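Local coordinates for protein pyridine nucleotide-disulphide oxidoreductase dimerisation region (Escherichia coli BL21, PDB 6KYY) that is a flavoprotein disulfide reductase that binds FAD and copper(II) and is probably involved in resistance to reactive chlorine species, at residues G173-V178 and Y337-T342; F184-S189 and R217-D222; S198-R203 and N211-L216. All coordinates share one frame; numbering follows the deposited sequence.

Contact 1 of 3, residues G173-V178 and Y337-T342. With FAD (flavin-adenine dinucleotide), chain N.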
loop_
_atom_site.group_PDB
_atom_site.type_symbol
_atom_site.label_atom_id
_atom_site.label_comp_id
_atom_site.label_asym_id
_atom_site.label_seq_id
_atom_site.Cartn_x
_atom_site.Cartn_y
_atom_site.Cartn_z
ATOM N N GLY B 173 19.544 19.240 3.666
ATOM C CA GLY B 173 18.332 18.881 4.374
ATOM C C GLY B 173 17.207 18.506 3.432
ATOM O O GLY B 173 16.037 18.480 3.825
ATOM N N GLY B 174 17.558 18.212 2.185
ATOM C CA GLY B 174 16.579 17.894 1.172
ATOM C C GLY B 174 15.906 16.553 1.406
ATOM O O GLY B 174 16.209 15.806 2.336
ATOM N N TYR B 175 14.963 16.246 0.513
ATOM C CA TYR B 175 14.170 15.030 0.656
ATOM C C TYR B 175 15.017 13.781 0.449
ATOM O O TYR B 175 14.812 12.766 1.124
ATOM C CB TYR B 175 12.998 15.060 -0.323
ATOM C CG TYR B 175 12.037 16.200 -0.075
ATOM C CD1 TYR B 175 12.156 17.402 -0.761
ATOM C CD2 TYR B 175 11.018 16.080 0.858
ATOM C CE1 TYR B 175 11.277 18.445 -0.530
ATOM C CE2 TYR B 175 10.136 17.113 1.094
ATOM C CZ TYR B 175 10.270 18.294 0.401
ATOM O OH TYR B 175 9.390 19.325 0.638
ATOM N N ILE B 176 15.975 13.835 -0.479
ATOM C CA ILE B 176 16.842 12.684 -0.710
ATOM C C ILE B 176 17.764 12.464 0.483
ATOM O O ILE B 176 18.060 11.321 0.854
ATOM C CB ILE B 176 17.631 12.871 -2.020
ATOM C CG1 ILE B 176 16.666 12.960 -3.205
ATOM C CG2 ILE B 176 18.633 11.740 -2.210
ATOM C CD1 ILE B 176 17.298 12.658 -4.544
ATOM N N GLY B 177 18.223 13.548 1.109
ATOM C CA GLY B 177 19.053 13.407 2.294
ATOM C C GLY B 177 18.307 12.789 3.460
ATOM O O GLY B 177 18.827 11.897 4.137
ATOM N N VAL B 178 17.080 13.250 3.711
ATOM C CA VAL B 178 16.272 12.680 4.786
ATOM C C VAL B 178 15.983 11.211 4.509
ATOM O O VAL B 178 15.958 10.381 5.428
ATOM C CB VAL B 178 14.979 13.497 4.965
ATOM C CG1 VAL B 178 14.086 12.859 6.005
ATOM C CG2 VAL B 178 15.305 14.929 5.354
ATOM N N TYR B 337 3.673 13.297 -4.216
ATOM C CA TYR B 337 5.055 12.907 -3.983
ATOM C C TYR B 337 5.153 12.223 -2.629
ATOM O O TYR B 337 4.256 12.334 -1.789
ATOM C CB TYR B 337 6.006 14.110 -4.063
ATOM C CG TYR B 337 5.817 15.150 -2.982
ATOM C CD1 TYR B 337 4.965 16.231 -3.175
ATOM C CD2 TYR B 337 6.510 15.068 -1.780
ATOM C CE1 TYR B 337 4.795 17.190 -2.193
ATOM C CE2 TYR B 337 6.345 16.021 -0.793
ATOM C CZ TYR B 337 5.488 17.079 -1.005
ATOM O OH TYR B 337 5.323 18.032 -0.025
ATOM N N SER B 338 6.259 11.510 -2.422
ATOM C CA SER B 338 6.459 10.743 -1.201
ATOM C C SER B 338 7.923 10.766 -0.789
ATOM O O SER B 338 8.819 10.665 -1.632
ATOM C CB SER B 338 5.982 9.293 -1.370
ATOM O OG SER B 338 4.794 9.231 -2.142
ATOM N N VAL B 339 8.154 10.890 0.516
ATOM C CA VAL B 339 9.486 10.861 1.112
ATOM C C VAL B 339 9.639 9.508 1.791
ATOM O O VAL B 339 8.958 9.222 2.782
ATOM C CB VAL B 339 9.686 12.008 2.111
ATOM C CG1 VAL B 339 11.142 12.082 2.557
ATOM C CG2 VAL B 339 9.229 13.312 1.500
ATOM N N PHE B 340 10.540 8.677 1.271
ATOM C CA PHE B 340 10.596 7.268 1.663
ATOM C C PHE B 340 11.485 7.083 2.894
ATOM O O PHE B 340 12.565 6.491 2.855
ATOM C CB PHE B 340 11.059 6.416 0.491
ATOM C CG PHE B 340 9.994 6.199 -0.539
ATOM C CD1 PHE B 340 9.757 7.147 -1.518
ATOM C CD2 PHE B 340 9.210 5.057 -0.512
ATOM C CE1 PHE B 340 8.769 6.955 -2.463
ATOM C CE2 PHE B 340 8.221 4.858 -1.454
ATOM C CZ PHE B 340 8.000 5.809 -2.432
ATOM N N MET B 341 10.987 7.602 4.015
ATOM C CA MET B 341 11.572 7.306 5.314
ATOM C C MET B 341 10.947 6.049 5.898
ATOM O O MET B 341 10.492 5.163 5.168
ATOM C CB MET B 341 11.356 8.450 6.302
ATOM C CG MET B 341 12.020 9.756 5.975
ATOM S SD MET B 341 11.573 10.916 7.274
ATOM C CE MET B 341 9.787 10.846 7.178
ATOM N N THR B 342 10.915 5.986 7.228
ATOM C CA THR B 342 10.167 4.968 7.960
ATOM C C THR B 342 9.586 5.657 9.188
ATOM O O THR B 342 10.312 5.915 10.163
ATOM C CB THR B 342 11.047 3.785 8.355
ATOM O OG1 THR B 342 11.643 3.215 7.181
ATOM C CG2 THR B 342 10.224 2.721 9.066
HETATM P PA FAD N . 17.197 9.579 -16.442
HETATM O O1A FAD N . 17.959 10.471 -15.535
HETATM O O2A FAD N . 16.459 8.416 -15.768
HETATM O O5B FAD N . 18.128 9.019 -17.574
HETATM C C5B FAD N . 19.375 9.666 -17.905
HETATM C C4B FAD N . 20.172 8.748 -18.798
HETATM O O4B FAD N . 20.745 9.502 -19.892
HETATM C C3B FAD N . 21.330 8.019 -18.115
HETATM O O3B FAD N . 21.352 6.649 -18.494
HETATM C C2B FAD N . 22.564 8.775 -18.615
HETATM O O2B FAD N . 23.709 7.931 -18.685
HETATM C C1B FAD N . 22.112 9.182 -20.014
HETATM N N9A FAD N . 22.814 10.339 -20.563
HETATM C C8A FAD N . 23.062 11.532 -19.937
HETATM N N7A FAD N . 23.719 12.397 -20.675
HETATM C C5A FAD N . 23.920 11.723 -21.869
HETATM C C6A FAD N . 24.556 12.088 -23.072
HETATM N N6A FAD N . 25.133 13.275 -23.276
HETATM N N1A FAD N . 24.578 11.179 -24.072
HETATM C C2A FAD N . 24.002 9.990 -23.874
HETATM N N3A FAD N . 23.375 9.535 -22.787
HETATM C C4A FAD N . 23.367 10.453 -21.815
HETATM N N1 FAD N . 11.795 9.675 -8.569
HETATM C C2 FAD N . 10.582 9.234 -8.120
HETATM O O2 FAD N . 9.556 9.358 -8.798
HETATM N N3 FAD N . 10.489 8.631 -6.877
HETATM C C4 FAD N . 11.526 8.431 -5.989
HETATM O O4 FAD N . 11.319 7.872 -4.914
HETATM C C4X FAD N . 12.811 8.907 -6.474
HETATM N N5 FAD N . 13.853 8.728 -5.717
HETATM C C5X FAD N . 15.078 9.177 -6.182
HETATM C C6 FAD N . 16.202 9.011 -5.375
HETATM C C7 FAD N . 17.455 9.443 -5.796
HETATM C C7M FAD N . 18.648 9.246 -4.897
HETATM C C8 FAD N . 17.591 10.058 -7.051
HETATM C C8M FAD N . 18.933 10.536 -7.536
HETATM C C9 FAD N . 16.471 10.226 -7.859
HETATM C C9A FAD N . 15.221 9.791 -7.436
HETATM N N10 FAD N . 14.069 9.941 -8.232
HETATM C C10 FAD N . 12.845 9.511 -7.782
HETATM C "C1'" FAD N . 14.146 10.585 -9.552
HETATM C "C2'" FAD N . 14.335 9.596 -10.698
HETATM O "O2'" FAD N . 15.588 8.923 -10.570
HETATM C "C3'" FAD N . 14.308 10.356 -12.025
HETATM O "O3'" FAD N . 13.448 11.483 -11.895
HETATM C "C4'" FAD N . 13.852 9.520 -13.221
HETATM O "O4'" FAD N . 14.844 8.538 -13.521
HETATM C "C5'" FAD N . 13.555 10.363 -14.444
HETATM O "O5'" FAD N . 14.780 10.581 -15.173
HETATM P P FAD N . 14.762 10.986 -16.696
HETATM O O1P FAD N . 13.625 10.249 -17.411
HETATM O O2P FAD N . 14.729 12.457 -16.841
HETATM O O3P FAD N . 16.131 10.419 -17.261
#

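Contact 2 of 3, residues F184-S189 and R217-D222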
loop_
_atom_site.group_PDB
_atom_site.type_symbol
_atom_site.label_atom_id
_atom_site.label_comp_id
_atom_site.label_asym_id
_atom_site.label_seq_id
_atom_site.Cartn_x
_atom_site.Cartn_y
_atom_site.Cartn_z
ATOM N N PHE B 184 20.162 4.755 6.750
ATOM C CA PHE B 184 21.397 4.374 7.422
ATOM C C PHE B 184 21.234 4.333 8.937
ATOM O O PHE B 184 21.879 3.514 9.601
ATOM C CB PHE B 184 22.524 5.325 7.020
ATOM C CG PHE B 184 23.132 5.004 5.682
ATOM C CD1 PHE B 184 22.461 5.315 4.508
ATOM C CD2 PHE B 184 24.364 4.379 5.596
ATOM C CE1 PHE B 184 23.013 5.015 3.276
ATOM C CE2 PHE B 184 24.922 4.076 4.367
ATOM C CZ PHE B 184 24.245 4.395 3.206
ATOM N N ALA B 185 20.380 5.193 9.498
ATOM C CA ALA B 185 20.078 5.095 10.922
ATOM C C ALA B 185 19.304 3.824 11.236
ATOM O O ALA B 185 19.354 3.331 12.370
ATOM C CB ALA B 185 19.297 6.322 11.388
ATOM N N ASN B 186 18.584 3.279 10.253
ATOM C CA ASN B 186 17.950 1.978 10.431
ATOM C C ASN B 186 18.988 0.863 10.439
ATOM O O ASN B 186 18.843 -0.126 11.168
ATOM C CB ASN B 186 16.918 1.741 9.330
ATOM C CG ASN B 186 15.544 2.264 9.693
ATOM O OD1 ASN B 186 15.240 2.493 10.864
ATOM N ND2 ASN B 186 14.701 2.452 8.685
ATOM N N PHE B 187 20.041 1.009 9.633
ATOM C CA PHE B 187 21.124 0.034 9.587
ATOM C C PHE B 187 21.999 0.065 10.834
ATOM O O PHE B 187 22.868 -0.800 10.976
ATOM C CB PHE B 187 21.991 0.276 8.352
ATOM C CG PHE B 187 21.439 -0.319 7.085
ATOM C CD1 PHE B 187 20.930 -1.606 7.069
ATOM C CD2 PHE B 187 21.437 0.412 5.907
ATOM C CE1 PHE B 187 20.428 -2.153 5.902
ATOM C CE2 PHE B 187 20.934 -0.130 4.739
ATOM C CZ PHE B 187 20.429 -1.412 4.737
ATOM N N GLY B 188 21.799 1.033 11.724
ATOM C CA GLY B 188 22.578 1.146 12.938
ATOM C C GLY B 188 23.601 2.263 12.958
ATOM O O GLY B 188 24.475 2.259 13.832
ATOM N N SER B 189 23.519 3.218 12.038
ATOM C CA SER B 189 24.505 4.281 11.917
ATOM C C SER B 189 23.993 5.567 12.554
ATOM O O SER B 189 22.802 5.882 12.473
ATOM C CB SER B 189 24.848 4.532 10.446
ATOM O OG SER B 189 25.354 5.840 10.252
ATOM N N ARG B 217 15.037 11.842 15.279
ATOM C CA ARG B 217 15.884 12.093 16.442
ATOM C C ARG B 217 15.974 10.868 17.341
ATOM O O ARG B 217 17.058 10.531 17.831
ATOM C CB ARG B 217 15.360 13.293 17.232
ATOM C CG ARG B 217 16.161 13.591 18.489
ATOM C CD ARG B 217 15.459 14.597 19.386
ATOM N NE ARG B 217 14.745 15.614 18.621
ATOM C CZ ARG B 217 13.463 15.916 18.796
ATOM N NH1 ARG B 217 12.748 15.277 19.712
ATOM N NH2 ARG B 217 12.896 16.859 18.056
ATOM N N ASP B 218 14.848 10.186 17.570
ATOM C CA ASP B 218 14.852 9.012 18.435
ATOM C C ASP B 218 15.627 7.848 17.831
ATOM O O ASP B 218 16.008 6.927 18.561
ATOM C CB ASP B 218 13.416 8.588 18.746
ATOM C CG ASP B 218 12.622 9.685 19.430
ATOM O OD1 ASP B 218 11.384 9.722 19.260
ATOM O OD2 ASP B 218 13.237 10.513 20.135
ATOM N N GLN B 219 15.867 7.869 16.522
ATOM C CA GLN B 219 16.723 6.891 15.871
ATOM C C GLN B 219 18.191 7.297 15.887
ATOM O O GLN B 219 19.036 6.534 15.406
ATOM C CB GLN B 219 16.265 6.665 14.425
ATOM C CG GLN B 219 15.359 5.458 14.241
ATOM C CD GLN B 219 15.042 5.185 12.784
ATOM O OE1 GLN B 219 14.058 4.516 12.465
ATOM N NE2 GLN B 219 15.874 5.702 11.890
ATOM N N GLY B 220 18.512 8.474 16.420
ATOM C CA GLY B 220 19.881 8.927 16.535
ATOM C C GLY B 220 20.311 9.980 15.536
ATOM O O GLY B 220 21.480 10.384 15.557
ATOM N N VAL B 221 19.414 10.441 14.669
ATOM C CA VAL B 221 19.776 11.416 13.645
ATOM C C VAL B 221 19.809 12.807 14.263
ATOM O O VAL B 221 18.831 13.255 14.872
ATOM C CB VAL B 221 18.795 11.357 12.464
ATOM C CG1 VAL B 221 19.153 12.408 11.424
ATOM C CG2 VAL B 221 18.791 9.969 11.846
ATOM N N ASP B 222 20.939 13.494 14.105
ATOM C CA ASP B 222 21.104 14.858 14.588
ATOM C C ASP B 222 20.785 15.829 13.456
ATOM O O ASP B 222 21.384 15.748 12.378
ATOM C CB ASP B 222 22.525 15.075 15.107
ATOM C CG ASP B 222 22.661 16.337 15.941
ATOM O OD1 ASP B 222 23.752 16.560 16.504
ATOM O OD2 ASP B 222 21.680 17.104 16.037
#

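Contact 3 of 3, residues S198-R203 and N211-L216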
loop_
_atom_site.group_PDB
_atom_site.type_symbol
_atom_site.label_atom_id
_atom_site.label_comp_id
_atom_site.label_asym_id
_atom_site.label_seq_id
_atom_site.Cartn_x
_atom_site.Cartn_y
_atom_site.Cartn_z
ATOM N N SER B 198 16.951 27.784 7.907
ATOM C CA SER B 198 16.666 27.876 9.333
ATOM C C SER B 198 15.473 27.032 9.761
ATOM O O SER B 198 15.120 27.042 10.947
ATOM C CB SER B 198 16.428 29.338 9.731
ATOM O OG SER B 198 15.792 30.055 8.689
ATOM N N LEU B 199 14.846 26.307 8.839
ATOM C CA LEU B 199 13.699 25.466 9.153
ATOM C C LEU B 199 13.876 24.107 8.495
ATOM O O LEU B 199 14.246 24.026 7.320
ATOM C CB LEU B 199 12.390 26.118 8.692
ATOM C CG LEU B 199 11.686 27.009 9.720
ATOM C CD1 LEU B 199 10.200 27.109 9.422
ATOM C CD2 LEU B 199 11.918 26.498 11.137
ATOM N N PHE B 200 13.612 23.049 9.257
ATOM C CA PHE B 200 13.738 21.685 8.759
ATOM C C PHE B 200 12.549 21.363 7.860
ATOM O O PHE B 200 11.397 21.425 8.302
ATOM C CB PHE B 200 13.824 20.708 9.930
ATOM C CG PHE B 200 13.834 19.266 9.520
ATOM C CD1 PHE B 200 14.813 18.777 8.672
ATOM C CD2 PHE B 200 12.867 18.394 9.991
ATOM C CE1 PHE B 200 14.825 17.447 8.298
ATOM C CE2 PHE B 200 12.872 17.063 9.621
ATOM C CZ PHE B 200 13.852 16.589 8.773
ATOM N N LEU B 201 12.834 21.018 6.598
ATOM C CA LEU B 201 11.827 20.777 5.568
ATOM C C LEU B 201 10.913 21.991 5.445
ATOM O O LEU B 201 9.741 21.929 5.842
ATOM C CB LEU B 201 11.017 19.515 5.879
ATOM C CG LEU B 201 11.759 18.180 5.786
ATOM C CD1 LEU B 201 10.907 17.050 6.342
ATOM C CD2 LEU B 201 12.171 17.884 4.351
ATOM N N PRO B 202 11.404 23.107 4.897
ATOM C CA PRO B 202 10.620 24.353 4.920
ATOM C C PRO B 202 9.428 24.362 3.977
ATOM O O PRO B 202 8.569 25.243 4.112
ATOM C CB PRO B 202 11.647 25.419 4.521
ATOM C CG PRO B 202 12.644 24.684 3.696
ATOM C CD PRO B 202 12.713 23.285 4.241
ATOM N N ARG B 203 9.344 23.428 3.031
ATOM C CA ARG B 203 8.207 23.363 2.122
ATOM C C ARG B 203 7.033 22.577 2.691
ATOM O O ARG B 203 5.968 22.542 2.064
ATOM C CB ARG B 203 8.630 22.747 0.784
ATOM C CG ARG B 203 9.225 23.744 -0.198
ATOM C CD ARG B 203 9.501 23.094 -1.544
ATOM N NE ARG B 203 10.518 22.050 -1.447
ATOM C CZ ARG B 203 11.626 22.015 -2.180
ATOM N NH1 ARG B 203 12.496 21.026 -2.025
ATOM N NH2 ARG B 203 11.865 22.970 -3.070
ATOM N N ASN B 211 7.145 16.319 13.478
ATOM C CA ASN B 211 6.970 14.881 13.653
ATOM C C ASN B 211 8.100 14.103 12.992
ATOM O O ASN B 211 8.587 13.110 13.545
ATOM C CB ASN B 211 5.616 14.446 13.093
ATOM C CG ASN B 211 5.142 13.124 13.670
ATOM O OD1 ASN B 211 5.890 12.147 13.713
ATOM N ND2 ASN B 211 3.892 13.088 14.115
ATOM N N ILE B 212 8.532 14.538 11.807
ATOM C CA ILE B 212 9.620 13.853 11.117
ATOM C C ILE B 212 10.924 14.008 11.890
ATOM O O ILE B 212 11.718 13.064 11.992
ATOM C CB ILE B 212 9.746 14.374 9.674
ATOM C CG1 ILE B 212 8.546 13.924 8.838
ATOM C CG2 ILE B 212 11.041 13.898 9.040
ATOM C CD1 ILE B 212 8.502 14.529 7.455
ATOM N N ALA B 213 11.158 15.192 12.462
ATOM C CA ALA B 213 12.397 15.427 13.197
ATOM C C ALA B 213 12.493 14.533 14.428
ATOM O O ALA B 213 13.562 13.988 14.723
ATOM C CB ALA B 213 12.501 16.899 13.592
ATOM N N THR B 214 11.386 14.366 15.160
ATOM C CA THR B 214 11.425 13.536 16.361
ATOM C C THR B 214 11.503 12.052 16.023
ATOM O O THR B 214 12.137 11.286 16.757
ATOM C CB THR B 214 10.211 13.812 17.250
ATOM O OG1 THR B 214 9.034 13.266 16.645
ATOM C CG2 THR B 214 10.028 15.306 17.466
ATOM N N ILE B 215 10.860 11.625 14.931
ATOM C CA ILE B 215 11.034 10.249 14.470
ATOM C C ILE B 215 12.495 9.996 14.125
ATOM O O ILE B 215 13.063 8.955 14.476
ATOM C CB ILE B 215 10.111 9.958 13.272
ATOM C CG1 ILE B 215 8.648 9.922 13.709
ATOM C CG2 ILE B 215 10.491 8.641 12.610
ATOM C CD1 ILE B 215 7.681 9.693 12.564
ATOM N N LEU B 216 13.129 10.953 13.444
ATOM C CA LEU B 216 14.541 10.815 13.108
ATOM C C LEU B 216 15.434 10.988 14.331
ATOM O O LEU B 216 16.485 10.344 14.421
ATOM C CB LEU B 216 14.924 11.826 12.028
ATOM C CG LEU B 216 14.415 11.545 10.614
ATOM C CD1 LEU B 216 14.866 12.634 9.653
ATOM C CD2 LEU B 216 14.892 10.185 10.144
#

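Contact 1 of 3, residues G173-V178 and Y337-T342
Tyr337 meets Tyr175 at the start of 337-342, with CE2 of Tyr337 4.4 Å from CE2 of Tyr175. The two hydroxyls lie 4.3 Å apart (Tyr337 OH to Tyr175 OH) and are joined indirectly, since both hydrogen-bond to the same carboxylate oxygen, Glu204 OE2. That shared anchor fixes where both phenol ends lie.

Val339 follows with the nearest backbone approach, its CA 6.3 Å from that of Tyr175. Its CG2, the branch anti to the carbonyl carbon, lies 3.4 Å from Tyr175 CD2, and the two side chains cross at about a right angle. With chi1 at -62°, Tyr175 CG lies beside its own backbone N, and the ring reaches Val339 CG2 obliquely.

Phe340 ends its side chain away from the helix and against the flavin, its CE1 3.7 Å from FAD O4. From 173-178, Ile176 reaches the other end of the isoalloxazine, with CD1 3.5 Å from FAD C7. Phe340 is also the centre of an inverse gamma turn, and its N hydrogen-bonds to Glu179 OE1, which ties the turn to the next turn of helix 175-186.

Met341 closes the contact: its SD packs 3.4 Å from Val178 CG1, the methyl anti to the backbone N (chi1 176°).

Gly174 is the N-cap of helix 175-186 within a sequence that fits a Rossmann-type GxGxxG turn. The arrangement thus places the N-terminal turn of that helix against edge strand 337-339 of the antiparallel dimerisation-domain sheet, while Val178 and Met341 also touch helix 206-218.

Contact 2 of 3, residues F184-S189 and R217-D222
Ala185 and Gln219 join the C-terminal ends of two neighbouring helices, 175-186 and 206-218, the second of which is closed by a Schellman motif at Gly220. Their CA atoms are 6.2 Å apart, the nearest backbone pair of the two segments, and both side chains start out toward the partner segment.

Ala185 CB is the apolar centre of the contact. One neighbour is the terminal amide of Gln219, carried across by a chain that is extended beyond CG. The other is Val221: its CG2, the branch anti to Val221's own carbonyl carbon, is 3.7 Å from Ala185 CB. The amides of Asn186 and Gln219 also approach one another, with their planes turned 53° apart. Asn186 further packs on helix 55-65, and its side chain is about 6 Å from a bound copper ion.

Both turns are shaped by glycine with positive phi. Gly220, at 104°, donates its N to Arg217 O over 2.9 Å. In the other segment Gly188 (phi 106°) redirects the chain, and Ser189 N returns to Phe184 O over 3.0 Å.

From each turn the chain passes directly into a parallel strand, 190-194 after the first helix and 221-224 after the second. Paired helix ends feeding adjacent parallel strands in this way are typical of the beta-alpha-beta crossovers of a Rossmann-type domain.

Contact 3 of 3, residues S198-R203 and N211-L216
Phe200 makes the aromatic part of this contact, reaching from the loop 198-203 to the helix segment 211-216. Its first torsion sets CG anti to the backbone N (chi1 175°), which extends the ring toward the helix. Ile212 CG2 comes to the ring edge, near its plane, at 3.7 Å from Phe200 CE2, and the two side chains stand at about a right angle. One residue further on, Ala213 CB is 3.9 Å from Phe200 CD2. A turn beyond Ile212, Leu216 CD1 lies 4.2 Å from Phe200 CZ, again with the side chains roughly perpendicular. The ring thus touches three residues on one side of the helix. One of its faces is covered from within the loop, where Leu201 CG sits 3.9 Å above the plane and over the ring centre.

The purely aliphatic part is a single pair. Leu201 CD1 meets Ile212 CD1 at 3.7 Å, and Ile212 therefore divides its two ends between the loop residues: CG2 serves Phe200 and CD1 serves Leu201.

The polar interactions run within the helix or back to its start. Asn211 O accepts from both Ile215 N and Thr214 OG1; the hydroxyl, 3.1 Å from Asn211 O, lies above the carbonyl plane, 35° out of it, and on the same face as the amide. Phe200 O is hydrogen-bonded to Arg206 NH1, which ties the loop to the first turn of helix 206-218.

Placed between strand 190-194 and that helix, the loop folds back on the helix it precedes. Phe200 and Ala213 both pack on Ile223 of strand 221-224, Phe200 and Leu216 on Val178 of helix 175-186, and Ile212 on Leu402 of strand 396-402.

Contacts 1 and 2 use opposite ends of helix 175-186, while contacts 2 and 3 share helix 206-218; the centres lie 11 to 15 Å apart. Contact 1 joins contact 3 through Val178 CG1 and Leu216 CD1, 3.7 Å apart, and through Met341 SD and Ile212 CG2 at 3.5 Å. A probable hydrogen bond, Val221 N to Leu216 O at 2.9 Å, connects contacts 2 and 3. Of the three, contact 1 holds FAD-pocket residues, and FAD is also hydrogen-bonded to His433 O of the second subunit, whose His433 is the probable proton acceptor. In contact 3, Leu201 remains about 14 Å from FAD by its side chain.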